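PDB 5DH0: siderophore periplasmic binding protein from Thermobifida fusca, which probably binds an iron-loaded siderophore, most likely a fuscachelin, and passes it on for uptake into the cell. Local coordinates for residues Glu162-Arg167 / Thr291-Asn296; Ala253-Asp258 / Pro283-Ala288; Leu106-Val111 / Arg153-Gly158; Thr186-Val191 / Ala244-Tyr249. All coordinates share one frame; numbering follows the deposited sequence.

Contact 1: residues Glu162-Arg167 / Thr291-Asn296; sequences EAEQQR and TYAQAN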
loop_
_atom_site.group_PDB
_atom_site.type_symbol
_atom_site.label_atom_id
_atom_site.label_comp_id
_atom_site.label_asym_id
_atom_site.label_seq_id
_atom_site.Cartn_x
_atom_site.Cartn_y
_atom_site.Cartn_z
ATOM N N GLU A 162 9.062 -9.265 -33.712
ATOM C CA GLU A 162 9.635 -7.967 -33.380
ATOM C C GLU A 162 8.576 -6.884 -33.437
ATOM O O GLU A 162 8.612 -5.929 -32.649
ATOM C CB GLU A 162 10.816 -7.660 -34.297
ATOM C CG GLU A 162 12.041 -8.539 -33.955
ATOM C CD GLU A 162 13.206 -8.424 -34.942
ATOM O OE1 GLU A 162 13.288 -7.424 -35.697
ATOM O OE2 GLU A 162 14.050 -9.348 -34.950
ATOM N N ALA A 163 7.597 -7.045 -34.320
ATOM C CA ALA A 163 6.507 -6.082 -34.372
ATOM C C ALA A 163 5.672 -6.139 -33.082
ATOM O O ALA A 163 5.210 -5.100 -32.579
ATOM C CB ALA A 163 5.637 -6.319 -35.597
ATOM N N GLU A 164 5.494 -7.338 -32.521
ATOM C CA GLU A 164 4.782 -7.431 -31.243
ATOM C C GLU A 164 5.566 -6.739 -30.127
ATOM O O GLU A 164 4.982 -6.029 -29.301
ATOM C CB GLU A 164 4.499 -8.886 -30.863
ATOM C CG GLU A 164 3.391 -9.556 -31.682
ATOM C CD GLU A 164 1.998 -8.959 -31.437
ATOM O OE1 GLU A 164 1.786 -8.289 -30.406
ATOM O OE2 GLU A 164 1.097 -9.178 -32.279
ATOM N N GLN A 165 6.885 -6.929 -30.106
ATOM C CA GLN A 165 7.708 -6.321 -29.056
ATOM C C GLN A 165 7.630 -4.791 -29.104
ATOM O O GLN A 165 7.500 -4.120 -28.069
ATOM C CB GLN A 165 9.154 -6.765 -29.173
ATOM C CG GLN A 165 10.081 -6.055 -28.210
ATOM C CD GLN A 165 11.525 -6.456 -28.392
ATOM O OE1 GLN A 165 12.066 -6.400 -29.491
ATOM N NE2 GLN A 165 12.155 -6.885 -27.310
ATOM N N GLN A 166 7.680 -4.242 -30.316
ATOM C CA GLN A 166 7.499 -2.803 -30.489
ATOM C C GLN A 166 6.106 -2.340 -30.072
ATOM O O GLN A 166 5.944 -1.306 -29.403
ATOM C CB GLN A 166 7.748 -2.405 -31.933
ATOM C CG GLN A 166 9.161 -2.641 -32.380
ATOM C CD GLN A 166 9.376 -2.176 -33.800
ATOM O OE1 GLN A 166 9.109 -1.008 -34.126
ATOM N NE2 GLN A 166 9.844 -3.085 -34.666
ATOM N N ARG A 167 5.092 -3.098 -30.464
ATOM C CA ARG A 167 3.737 -2.672 -30.165
ATOM C C ARG A 167 3.471 -2.644 -28.661
ATOM O O ARG A 167 2.733 -1.777 -28.171
ATOM C CB ARG A 167 2.740 -3.572 -30.869
ATOM C CG ARG A 167 1.320 -3.157 -30.640
ATOM C CD ARG A 167 0.345 -4.248 -31.070
ATOM N NE ARG A 167 -0.954 -4.011 -30.440
ATOM C CZ ARG A 167 -1.727 -4.960 -29.920
ATOM N NH1 ARG A 167 -1.351 -6.240 -29.966
ATOM N NH2 ARG A 167 -2.886 -4.625 -29.358
ATOM N N THR A 291 4.538 -14.681 -24.543
ATOM C CA THR A 291 5.019 -13.994 -25.749
ATOM C C THR A 291 4.617 -12.520 -25.727
ATOM O O THR A 291 3.804 -12.108 -24.876
ATOM C CB THR A 291 4.458 -14.649 -27.040
ATOM O OG1 THR A 291 3.038 -14.434 -27.105
ATOM C CG2 THR A 291 4.760 -16.161 -27.073
ATOM N N TYR A 292 5.150 -11.723 -26.661
ATOM C CA TYR A 292 4.792 -10.304 -26.670
ATOM C C TYR A 292 3.330 -10.143 -27.074
ATOM O O TYR A 292 2.646 -9.231 -26.603
ATOM C CB TYR A 292 5.731 -9.488 -27.572
ATOM C CG TYR A 292 6.970 -9.013 -26.809
ATOM C CD1 TYR A 292 6.876 -7.985 -25.878
ATOM C CD2 TYR A 292 8.211 -9.613 -26.991
ATOM C CE1 TYR A 292 7.982 -7.559 -25.168
ATOM C CE2 TYR A 292 9.318 -9.191 -26.282
ATOM C CZ TYR A 292 9.196 -8.166 -25.373
ATOM O OH TYR A 292 10.282 -7.734 -24.660
ATOM N N ALA A 293 2.829 -11.067 -27.889
ATOM C CA ALA A 293 1.414 -11.036 -28.264
ATOM C C ALA A 293 0.511 -11.311 -27.059
ATOM O O ALA A 293 -0.537 -10.687 -26.888
ATOM C CB ALA A 293 1.140 -12.036 -29.379
ATOM N N GLN A 294 0.922 -12.242 -26.208
ATOM C CA GLN A 294 0.152 -12.526 -25.001
ATOM C C GLN A 294 0.233 -11.328 -24.067
ATOM O O GLN A 294 -0.786 -10.880 -23.531
ATOM C CB GLN A 294 0.658 -13.797 -24.310
ATOM C CG GLN A 294 0.179 -15.065 -24.977
ATOM C CD GLN A 294 0.669 -16.310 -24.275
ATOM O OE1 GLN A 294 1.034 -16.270 -23.092
ATOM N NE2 GLN A 294 0.651 -17.434 -24.985
ATOM N N ALA A 295 1.446 -10.807 -23.883
ATOM C CA ALA A 295 1.648 -9.602 -23.083
ATOM C C ALA A 295 0.780 -8.436 -23.588
ATOM O O ALA A 295 0.260 -7.654 -22.789
ATOM C CB ALA A 295 3.117 -9.210 -23.077
ATOM N N ASN A 296 0.585 -8.331 -24.899
ATOM C CA ASN A 296 -0.307 -7.281 -25.408
ATOM C C ASN A 296 -1.779 -7.525 -25.063
ATOM O O ASN A 296 -2.503 -6.595 -24.721
ATOM C CB ASN A 296 -0.134 -7.107 -26.927
ATOM C CG ASN A 296 1.026 -6.175 -27.274
ATOM O OD1 ASN A 296 1.092 -5.058 -26.779
ATOM N ND2 ASN A 296 1.945 -6.636 -28.116
#

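Contact 2: residues Ala253-Asp258 / Pro283-Ala288; sequences AQENPD and PLRYSA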
loop_
_atom_site.group_PDB
_atom_site.type_symbol
_atom_site.label_atom_id
_atom_site.label_comp_id
_atom_site.label_asym_id
_atom_site.label_seq_id
_atom_site.Cartn_x
_atom_site.Cartn_y
_atom_site.Cartn_z
ATOM N N ALA A 253 -7.846 -19.189 -21.516
ATOM C CA ALA A 253 -8.112 -18.347 -22.688
ATOM C C ALA A 253 -9.604 -18.077 -22.947
ATOM O O ALA A 253 -9.947 -17.124 -23.655
ATOM C CB ALA A 253 -7.482 -18.963 -23.912
ATOM N N GLN A 254 -10.485 -18.893 -22.362
ATOM C CA GLN A 254 -11.935 -18.700 -22.509
ATOM C C GLN A 254 -12.555 -17.926 -21.349
ATOM O O GLN A 254 -13.762 -18.003 -21.137
ATOM C CB GLN A 254 -12.657 -20.049 -22.645
ATOM C CG GLN A 254 -12.526 -20.706 -24.014
ATOM C CD GLN A 254 -11.141 -21.281 -24.276
ATOM O OE1 GLN A 254 -10.481 -20.915 -25.255
ATOM N NE2 GLN A 254 -10.699 -22.200 -23.411
ATOM N N GLU A 255 -11.728 -17.192 -20.608
ATOM C CA GLU A 255 -12.133 -16.502 -19.376
ATOM C C GLU A 255 -12.734 -17.425 -18.319
ATOM O O GLU A 255 -13.517 -16.982 -17.487
ATOM C CB GLU A 255 -13.132 -15.380 -19.666
ATOM C CG GLU A 255 -12.507 -14.115 -20.236
ATOM C CD GLU A 255 -13.474 -12.937 -20.278
ATOM O OE1 GLU A 255 -14.661 -13.127 -19.917
ATOM O OE2 GLU A 255 -13.051 -11.830 -20.690
ATOM N N ASN A 256 -12.360 -18.696 -18.333
ATOM C CA ASN A 256 -12.794 -19.605 -17.278
ATOM C C ASN A 256 -11.744 -19.784 -16.196
ATOM O O ASN A 256 -10.632 -20.210 -16.497
ATOM C CB ASN A 256 -13.155 -20.963 -17.865
ATOM C CG ASN A 256 -14.590 -21.040 -18.267
ATOM O OD1 ASN A 256 -14.914 -21.245 -19.442
ATOM N ND2 ASN A 256 -15.480 -20.848 -17.291
ATOM N N PRO A 257 -12.088 -19.458 -14.933
ATOM C CA PRO A 257 -11.134 -19.669 -13.837
ATOM C C PRO A 257 -11.033 -21.155 -13.532
ATOM O O PRO A 257 -12.014 -21.882 -13.721
ATOM C CB PRO A 257 -11.751 -18.904 -12.663
ATOM C CG PRO A 257 -13.216 -18.931 -12.941
ATOM C CD PRO A 257 -13.394 -18.974 -14.443
ATOM N N ASP A 258 -9.861 -21.605 -13.100
ATOM C CA ASP A 258 -9.712 -22.988 -12.714
ATOM C C ASP A 258 -10.506 -23.222 -11.419
ATOM O O ASP A 258 -10.846 -22.262 -10.697
ATOM C CB ASP A 258 -8.224 -23.355 -12.566
ATOM C CG ASP A 258 -7.548 -22.681 -11.375
ATOM O OD1 ASP A 258 -8.046 -22.799 -10.234
ATOM O OD2 ASP A 258 -6.484 -22.040 -11.575
ATOM N N PRO A 283 -11.716 -11.040 -14.632
ATOM C CA PRO A 283 -10.836 -12.109 -15.110
ATOM C C PRO A 283 -9.633 -11.534 -15.857
ATOM O O PRO A 283 -9.691 -10.384 -16.310
ATOM C CB PRO A 283 -11.742 -12.918 -16.044
ATOM C CG PRO A 283 -12.764 -11.931 -16.500
ATOM C CD PRO A 283 -13.002 -11.006 -15.343
ATOM N N LEU A 284 -8.562 -12.320 -15.972
ATOM C CA LEU A 284 -7.378 -11.927 -16.729
ATOM C C LEU A 284 -6.784 -13.117 -17.475
ATOM O O LEU A 284 -6.195 -13.994 -16.873
ATOM C CB LEU A 284 -6.316 -11.320 -15.814
ATOM C CG LEU A 284 -5.080 -10.832 -16.572
ATOM C CD1 LEU A 284 -5.417 -9.642 -17.466
ATOM C CD2 LEU A 284 -3.940 -10.494 -15.618
ATOM N N ARG A 285 -6.946 -13.131 -18.788
ATOM C CA ARG A 285 -6.382 -14.155 -19.646
ATOM C C ARG A 285 -4.902 -13.905 -19.974
ATOM O O ARG A 285 -4.433 -12.761 -19.950
ATOM C CB ARG A 285 -7.176 -14.216 -20.948
ATOM C CG ARG A 285 -8.612 -14.637 -20.794
ATOM C CD ARG A 285 -9.465 -13.808 -21.717
ATOM N NE ARG A 285 -8.962 -13.889 -23.076
ATOM C CZ ARG A 285 -8.813 -12.839 -23.873
ATOM N NH1 ARG A 285 -9.139 -11.624 -23.444
ATOM N NH2 ARG A 285 -8.348 -13.012 -25.105
ATOM N N TYR A 286 -4.189 -14.982 -20.307
ATOM C CA TYR A 286 -2.781 -14.949 -20.703
ATOM C C TYR A 286 -1.917 -14.221 -19.688
ATOM O O TYR A 286 -0.933 -13.583 -20.048
ATOM C CB TYR A 286 -2.629 -14.323 -22.089
ATOM C CG TYR A 286 -3.233 -15.195 -23.162
ATOM C CD1 TYR A 286 -2.677 -16.437 -23.466
ATOM C CD2 TYR A 286 -4.376 -14.801 -23.850
ATOM C CE1 TYR A 286 -3.228 -17.253 -24.430
ATOM C CE2 TYR A 286 -4.940 -15.618 -24.825
ATOM C CZ TYR A 286 -4.363 -16.844 -25.110
ATOM O OH TYR A 286 -4.908 -17.659 -26.082
ATOM N N SER A 287 -2.311 -14.329 -18.424
ATOM C CA SER A 287 -1.552 -13.844 -17.284
ATOM C C SER A 287 -0.082 -14.226 -17.363
ATOM O O SER A 287 0.779 -13.464 -16.951
ATOM C CB SER A 287 -2.160 -14.398 -15.985
ATOM O OG SER A 287 -1.355 -14.098 -14.858
ATOM N N ALA A 288 0.198 -15.419 -17.877
ATOM C CA ALA A 288 1.569 -15.910 -17.958
ATOM C C ALA A 288 2.452 -15.047 -18.892
ATOM O O ALA A 288 3.663 -14.962 -18.704
ATOM C CB ALA A 288 1.573 -17.364 -18.406
#

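Contact 3: residues Leu106-Val111 / Arg153-Gly158; sequences LIIGGV and RVVGDG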
loop_
_atom_site.group_PDB
_atom_site.type_symbol
_atom_site.label_atom_id
_atom_site.label_comp_id
_atom_site.label_asym_id
_atom_site.label_seq_id
_atom_site.Cartn_x
_atom_site.Cartn_y
_atom_site.Cartn_z
ATOM N N LEU A 106 14.669 -29.642 -36.877
ATOM C CA LEU A 106 15.015 -28.641 -35.873
ATOM C C LEU A 106 14.235 -28.854 -34.581
ATOM O O LEU A 106 13.007 -28.979 -34.600
ATOM C CB LEU A 106 14.756 -27.236 -36.400
ATOM C CG LEU A 106 14.961 -26.115 -35.381
ATOM C CD1 LEU A 106 16.423 -25.939 -34.984
ATOM C CD2 LEU A 106 14.396 -24.835 -35.922
ATOM N N ILE A 107 14.958 -28.883 -33.467
ATOM C CA ILE A 107 14.372 -28.964 -32.134
ATOM C C ILE A 107 14.587 -27.652 -31.381
ATOM O O ILE A 107 15.717 -27.150 -31.310
ATOM C CB ILE A 107 14.985 -30.107 -31.345
ATOM C CG1 ILE A 107 14.842 -31.412 -32.128
ATOM C CG2 ILE A 107 14.340 -30.217 -29.974
ATOM C CD1 ILE A 107 15.757 -32.511 -31.629
ATOM N N ILE A 108 13.511 -27.089 -30.829
ATOM C CA ILE A 108 13.610 -25.810 -30.116
ATOM C C ILE A 108 12.957 -25.844 -28.718
ATOM O O ILE A 108 12.087 -26.678 -28.440
ATOM C CB ILE A 108 12.976 -24.647 -30.934
ATOM C CG1 ILE A 108 11.470 -24.831 -31.080
ATOM C CG2 ILE A 108 13.627 -24.502 -32.297
ATOM C CD1 ILE A 108 10.752 -23.532 -31.393
ATOM N N GLY A 109 13.397 -24.941 -27.840
ATOM C CA GLY A 109 12.770 -24.750 -26.541
ATOM C C GLY A 109 13.444 -23.729 -25.626
ATOM O O GLY A 109 14.595 -23.339 -25.834
ATOM N N GLY A 110 12.711 -23.294 -24.604
ATOM C CA GLY A 110 13.272 -22.485 -23.535
ATOM C C GLY A 110 13.858 -23.314 -22.395
ATOM O O GLY A 110 13.380 -24.405 -22.093
ATOM N N VAL A 111 14.905 -22.789 -21.763
ATOM C CA VAL A 111 15.512 -23.431 -20.600
ATOM C C VAL A 111 15.659 -22.443 -19.449
ATOM O O VAL A 111 16.288 -21.398 -19.612
ATOM C CB VAL A 111 16.919 -24.003 -20.921
ATOM C CG1 VAL A 111 17.576 -24.532 -19.663
ATOM C CG2 VAL A 111 16.839 -25.095 -21.954
ATOM N N ARG A 153 12.618 -15.794 -33.997
ATOM C CA ARG A 153 13.551 -15.392 -35.032
ATOM C C ARG A 153 14.125 -16.649 -35.682
ATOM O O ARG A 153 14.220 -16.743 -36.903
ATOM C CB ARG A 153 14.657 -14.498 -34.456
ATOM C CG ARG A 153 14.186 -13.095 -34.135
ATOM C CD ARG A 153 15.276 -12.299 -33.467
ATOM N NE ARG A 153 14.835 -10.950 -33.133
ATOM C CZ ARG A 153 15.241 -10.286 -32.057
ATOM N NH1 ARG A 153 16.090 -10.860 -31.215
ATOM N NH2 ARG A 153 14.791 -9.063 -31.811
ATOM N N VAL A 154 14.469 -17.628 -34.856
ATOM C CA VAL A 154 15.122 -18.840 -35.333
ATOM C C VAL A 154 14.245 -19.673 -36.279
ATOM O O VAL A 154 14.761 -20.270 -37.218
ATOM C CB VAL A 154 15.594 -19.685 -34.136
ATOM C CG1 VAL A 154 15.402 -21.165 -34.372
ATOM C CG2 VAL A 154 17.046 -19.368 -33.837
ATOM N N VAL A 155 12.931 -19.690 -36.073
ATOM C CA VAL A 155 12.057 -20.468 -36.956
ATOM C C VAL A 155 11.565 -19.608 -38.125
ATOM O O VAL A 155 10.675 -20.017 -38.883
ATOM C CB VAL A 155 10.822 -21.072 -36.202
ATOM C CG1 VAL A 155 11.264 -21.908 -35.002
ATOM C CG2 VAL A 155 9.847 -19.981 -35.780
ATOM N N GLY A 156 12.126 -18.407 -38.244
ATOM C CA GLY A 156 11.877 -17.531 -39.381
ATOM C C GLY A 156 10.721 -16.560 -39.221
ATOM O O GLY A 156 10.295 -15.928 -40.195
ATOM N N ASP A 157 10.221 -16.425 -37.992
ATOM C CA ASP A 157 9.058 -15.587 -37.711
ATOM C C ASP A 157 9.470 -14.286 -37.005
ATOM O O ASP A 157 8.657 -13.630 -36.345
ATOM C CB ASP A 157 8.049 -16.373 -36.862
ATOM C CG ASP A 157 6.692 -15.707 -36.791
ATOM O OD1 ASP A 157 6.263 -15.117 -37.810
ATOM O OD2 ASP A 157 6.058 -15.772 -35.711
ATOM N N GLY A 158 10.741 -13.921 -37.161
ATOM C CA GLY A 158 11.319 -12.768 -36.487
ATOM C C GLY A 158 10.608 -11.438 -36.673
ATOM O O GLY A 158 10.558 -10.622 -35.746
#

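Contact 4: residues Thr186-Val191 / Ala244-Tyr249; sequences TTFALV and ADVIFY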
loop_
_atom_site.group_PDB
_atom_site.type_symbol
_atom_site.label_atom_id
_atom_site.label_comp_id
_atom_site.label_asym_id
_atom_site.label_seq_id
_atom_site.Cartn_x
_atom_site.Cartn_y
_atom_site.Cartn_z
ATOM N N THR A 186 -5.118 3.966 -8.180
ATOM C CA THR A 186 -5.675 2.619 -8.094
ATOM C C THR A 186 -4.652 1.570 -7.650
ATOM O O THR A 186 -3.586 1.427 -8.248
ATOM C CB THR A 186 -6.266 2.166 -9.457
ATOM O OG1 THR A 186 -7.099 3.201 -9.998
ATOM C CG2 THR A 186 -7.072 0.856 -9.303
ATOM N N THR A 187 -4.988 0.834 -6.603
ATOM C CA THR A 187 -4.187 -0.305 -6.190
ATOM C C THR A 187 -4.739 -1.588 -6.812
ATOM O O THR A 187 -5.920 -1.900 -6.651
ATOM C CB THR A 187 -4.162 -0.429 -4.671
ATOM O OG1 THR A 187 -3.626 0.779 -4.117
ATOM C CG2 THR A 187 -3.299 -1.613 -4.238
ATOM N N PHE A 188 -3.882 -2.307 -7.539
ATOM C CA PHE A 188 -4.242 -3.572 -8.182
ATOM C C PHE A 188 -3.777 -4.798 -7.410
ATOM O O PHE A 188 -2.866 -4.724 -6.578
ATOM C CB PHE A 188 -3.652 -3.639 -9.588
ATOM C CG PHE A 188 -4.286 -2.699 -10.542
ATOM C CD1 PHE A 188 -3.891 -1.370 -10.591
ATOM C CD2 PHE A 188 -5.292 -3.132 -11.387
ATOM C CE1 PHE A 188 -4.495 -0.499 -11.467
ATOM C CE2 PHE A 188 -5.892 -2.261 -12.264
ATOM C CZ PHE A 188 -5.492 -0.941 -12.305
ATOM N N ALA A 189 -4.397 -5.936 -7.705
ATOM C CA ALA A 189 -3.921 -7.218 -7.195
ATOM C C ALA A 189 -4.229 -8.297 -8.208
ATOM O O ALA A 189 -5.310 -8.305 -8.801
ATOM C CB ALA A 189 -4.547 -7.542 -5.870
ATOM N N LEU A 190 -3.263 -9.186 -8.427
ATOM C CA LEU A 190 -3.467 -10.333 -9.293
ATOM C C LEU A 190 -3.366 -11.616 -8.467
ATOM O O LEU A 190 -2.345 -11.889 -7.818
ATOM C CB LEU A 190 -2.464 -10.346 -10.440
ATOM C CG LEU A 190 -2.539 -11.663 -11.213
ATOM C CD1 LEU A 190 -3.934 -11.874 -11.815
ATOM C CD2 LEU A 190 -1.453 -11.742 -12.277
ATOM N N VAL A 191 -4.447 -12.395 -8.478
ATOM C CA VAL A 191 -4.532 -13.575 -7.621
ATOM C C VAL A 191 -4.829 -14.822 -8.428
ATOM O O VAL A 191 -5.385 -14.728 -9.524
ATOM C CB VAL A 191 -5.627 -13.413 -6.526
ATOM C CG1 VAL A 191 -5.386 -12.142 -5.669
ATOM C CG2 VAL A 191 -7.024 -13.407 -7.149
ATOM N N ALA A 244 -6.698 -3.387 -1.972
ATOM C CA ALA A 244 -6.868 -3.423 -3.422
ATOM C C ALA A 244 -8.179 -2.751 -3.859
ATOM O O ALA A 244 -9.245 -3.018 -3.309
ATOM C CB ALA A 244 -6.819 -4.861 -3.916
ATOM N N ASP A 245 -8.097 -1.884 -4.856
ATOM C CA ASP A 245 -9.284 -1.266 -5.429
ATOM C C ASP A 245 -9.839 -2.146 -6.542
ATOM O O ASP A 245 -11.031 -2.163 -6.811
ATOM C CB ASP A 245 -8.952 0.129 -5.987
ATOM C CG ASP A 245 -8.315 1.047 -4.948
ATOM O OD1 ASP A 245 -8.775 1.064 -3.785
ATOM O OD2 ASP A 245 -7.338 1.751 -5.293
ATOM N N VAL A 246 -8.931 -2.853 -7.204
ATOM C CA VAL A 246 -9.223 -3.700 -8.348
ATOM C C VAL A 246 -8.502 -5.033 -8.186
ATOM O O VAL A 246 -7.300 -5.081 -7.894
ATOM C CB VAL A 246 -8.779 -3.062 -9.673
ATOM C CG1 VAL A 246 -8.976 -4.046 -10.834
ATOM C CG2 VAL A 246 -9.527 -1.766 -9.916
ATOM N N ILE A 247 -9.245 -6.115 -8.372
ATOM C CA ILE A 247 -8.677 -7.435 -8.252
ATOM C C ILE A 247 -8.839 -8.183 -9.562
ATOM O O ILE A 247 -9.943 -8.287 -10.086
ATOM C CB ILE A 247 -9.338 -8.217 -7.113
ATOM C CG1 ILE A 247 -8.993 -7.579 -5.769
ATOM C CG2 ILE A 247 -8.893 -9.667 -7.132
ATOM C CD1 ILE A 247 -9.567 -8.372 -4.569
ATOM N N PHE A 248 -7.723 -8.673 -10.094
ATOM C CA PHE A 248 -7.723 -9.607 -11.217
ATOM C C PHE A 248 -7.549 -11.043 -10.714
ATOM O O PHE A 248 -6.782 -11.295 -9.769
ATOM C CB PHE A 248 -6.589 -9.290 -12.188
ATOM C CG PHE A 248 -6.835 -8.110 -13.070
ATOM C CD1 PHE A 248 -7.680 -8.211 -14.171
ATOM C CD2 PHE A 248 -6.181 -6.908 -12.832
ATOM C CE1 PHE A 248 -7.891 -7.110 -15.005
ATOM C CE2 PHE A 248 -6.380 -5.810 -13.660
ATOM C CZ PHE A 248 -7.235 -5.909 -14.745
ATOM N N TYR A 249 -8.239 -11.985 -11.346
ATOM C CA TYR A 249 -7.981 -13.401 -11.090
ATOM C C TYR A 249 -7.608 -14.086 -12.405
ATOM O O TYR A 249 -8.234 -13.878 -13.433
ATOM C CB TYR A 249 -9.200 -14.096 -10.412
ATOM C CG TYR A 249 -10.521 -14.000 -11.170
ATOM C CD1 TYR A 249 -11.419 -12.956 -10.936
ATOM C CD2 TYR A 249 -10.876 -14.946 -12.115
ATOM C CE1 TYR A 249 -12.618 -12.865 -11.635
ATOM C CE2 TYR A 249 -12.066 -14.852 -12.804
ATOM C CZ TYR A 249 -12.928 -13.817 -12.561
ATOM O OH TYR A 249 -14.102 -13.747 -13.259
#

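Contact 1: residues Glu162-Arg167 / Thr291-Asn296
Tyr292, just past the N-cap Thr291, whose OG1 accepts a capping bond from Gln294 N, turns one face of its ring to the Gln165 side of helix 158-178. Gln165 CB stands over the middle of that face, 3.7 Å from the Tyr292 ring centroid, in a CH-pi contact, and Gln165 CG follows at 3.6 Å from Tyr292 CZ. The glutamine can run beside the phenol in the same direction because its CG is anti to the backbone N (chi1 174°) and the chain beyond is extended; its amide is inclined to the ring rather than stacked on it. A weak hydrogen bond ties Tyr292 OH to Asn146 of helix 142-154. Next, Ala293 lends its methyl to the carboxylate of Glu164, with Ala293 CB 3.8 Å from Glu164 CD. The short helical segments meet at 33° with their axes 8.7 Å apart, where the C-terminal helix 292-307 lies along helix 158-178, probably the long helix that links the two lobes, as in class III periplasmic binding proteins. One turn on, Asn296 ND2 donates to Glu164 OE1 at 2.8 Å, approaching nearly along the C-O axis; the bond is bent at the hydrogen, the oxygen being tilted from the amide plane. The same Asn296 ND2 also makes a weak bond to Glu164 O at 3.3 Å. On the far flank, the Arg167 guanidinium stacks on the Asn296 amide, their planes 28° apart, and a long salt bridge of 3.8 Å joins Arg167 NH1 to Glu164 OE1, likely to favour the ionised glutamate.

Contact 2: residues Ala253-Asp258 / Pro283-Ala288
Arg285 reaches across to the Ala253-Asp258 loop with its aliphatic stem and its NE. Bends at chi2 (140°) and chi3 (54°) swing the chain over the loop, so that NE donates a weak hydrogen bond to Ala253 O at 3.4 Å, the carbonyl lying oblique to the guanidinium. Lower on the same chain, Arg285 CD packs on Glu255 CG at 3.4 Å, a close methylene contact where the two side chains slant over one another. Their charged ends do not meet: Glu255 OE2 and Arg285 NH1 stay 4.8 Å apart, so any attraction between them is probably mild. The extended Glu255 chain continues past Arg285 toward the strand, and its CD comes within 4.0 Å of Pro283 CG, touching the proline ring. Ala253 has a second partner in Tyr286, whose OH lies 3.6 Å from Ala253 CB, with the ring set obliquely to the methyl. Replacing Arg285 by an alanine removes the stem and NE, which would probably leave Ala253 O without this weak donor and the Glu255 methylene without its aliphatic cover, freeing that loop to shift. Arg285 N is held by Gln301 of helix 292-307, which steadies the backbone behind the side chain. Gln254 and Tyr286 also reach Ala75 and Thr74, which belong to the other half of the molecule. The two segments leave the C-terminal ends of the neighbouring parallel strands 246-250 and 281-284, the two strands of a beta-alpha-beta crossover, at the edge where proteins of this fold typically form the ligand cleft between their lobes.

Contact 3: residues Leu106-Val111 / Arg153-Gly158
Leu106 and Ile108 project from one side of strand 106-112 onto Val154 and Val155, where helix 142-154 comes to its end. The strand belongs to a five-stranded parallel sheet, and the contact is the helix-on-sheet packing of a Rossmann-like alpha/beta lobe. Between the two segments the chain has made helix 116-126 and the neighbouring strand 132-137 before helix 142-154 folds back over the sheet. A chi1 of 174° swings the Leu106 isobutyl group away from the backbone N; it slants across Val154, and CD2 is the branch that meets Val154 CG1, at 4.1 Å. The same Leu106 CD2 also approaches Val155 CG1, more distantly, at 4.4 Å, so this single methyl rests between two valines. Ile108 meets them in a different way. Its longer arm stands at about a right angle to Val155, and Ile108 CD1 comes to 4.0 Å from Val155 CG1. That arm leaves between the backbone N and the carbonyl carbon (chi1 66°), which leaves Ile108 CG2 beside the backbone N, where it lies 4.3 Å from Val154 CG1. Every meeting is therefore methyl to methyl, with one gamma methyl of each valine receiving both strand residues. The patch is continued by Ile45 of the adjacent strand 45-47 and Val54 of helix 52-57, both of which touch Val155 and Ile108. Just beyond the valines the helix ends in a Schellman motif, with Gly156 at the C-prime position on positive phi: Asp157 N turns back to Ser152 O, and Gly156 N donates to Arg153 O at 3.0 Å.

Contact 4: residues Thr186-Val191 / Ala244-Tyr249
Phe188, Val246 and Phe248 form the tight side of this parallel strand pair, packed on one face of the sheet. Phe188 CD2 abuts Phe248 CE2 at 3.7 Å, at the edge of the Phe248 ring; the two side chains lie side by side and point the same way. Val246 CG1 reaches the same Phe188 CD2 at 3.8 Å, while Leu190 CD1 comes across Phe248 CB at about a right angle. Beneath, Ala189 O accepts from Phe248 N at 2.8 Å, nearly along the C=O axis, and Val191 N donates to Phe248 O at 2.9 Å; one step earlier along the strands, the bond from Ala189 N to Val246 O is weak. At the end where the two strands begin the contact turns polar, and there Asp245 is partly open to solvent. Thr187 O is gripped twice, by Asp245 N at 2.8 Å and Val246 N at 3.2 Å. In return Asp245 OD2 accepts from Thr187 N at 2.8 Å in an almost straight bond (171°), the donor standing above the carboxylate plane. With an alanine at Asp245, Thr187 N would probably lose its acceptor, leaving the Thr186-Thr187 backbone less firmly held to Ala244-Asp245. On the opposite face, Ala189 and Val191 touch Ala244, Ile247 and Tyr249 more loosely. Strand 281-284 flanks strand 246-250 on its other edge, while helix 292-307 covers the phenylalanine face and helix 259-265 the Val191 and Tyr249 face.

In the fold
From the N terminus, contact 3 is the first to close, folding residues 106-158 into the lobe of the five-stranded parallel sheet. Contact 1 opens four residues later and closes near the C terminus; contacts 4 and 2 follow one another within its span, and none cross. Contact 4 joins two parallel strands of the mixed sheet in the second lobe. Contact 2 joins the loop after strand 246-250 to the end of strand 281-284 and what follows; a probable hydrogen bond from Leu284 N to Tyr249 O links it to contact 4. Contact 1 bridges the halves: Glu162 salt-bridges Arg153 of contact 3, and Gln294 packs on Tyr286 of contact 2. Contacts 3 and 4 lie far apart, their centres about 35 Å from each other.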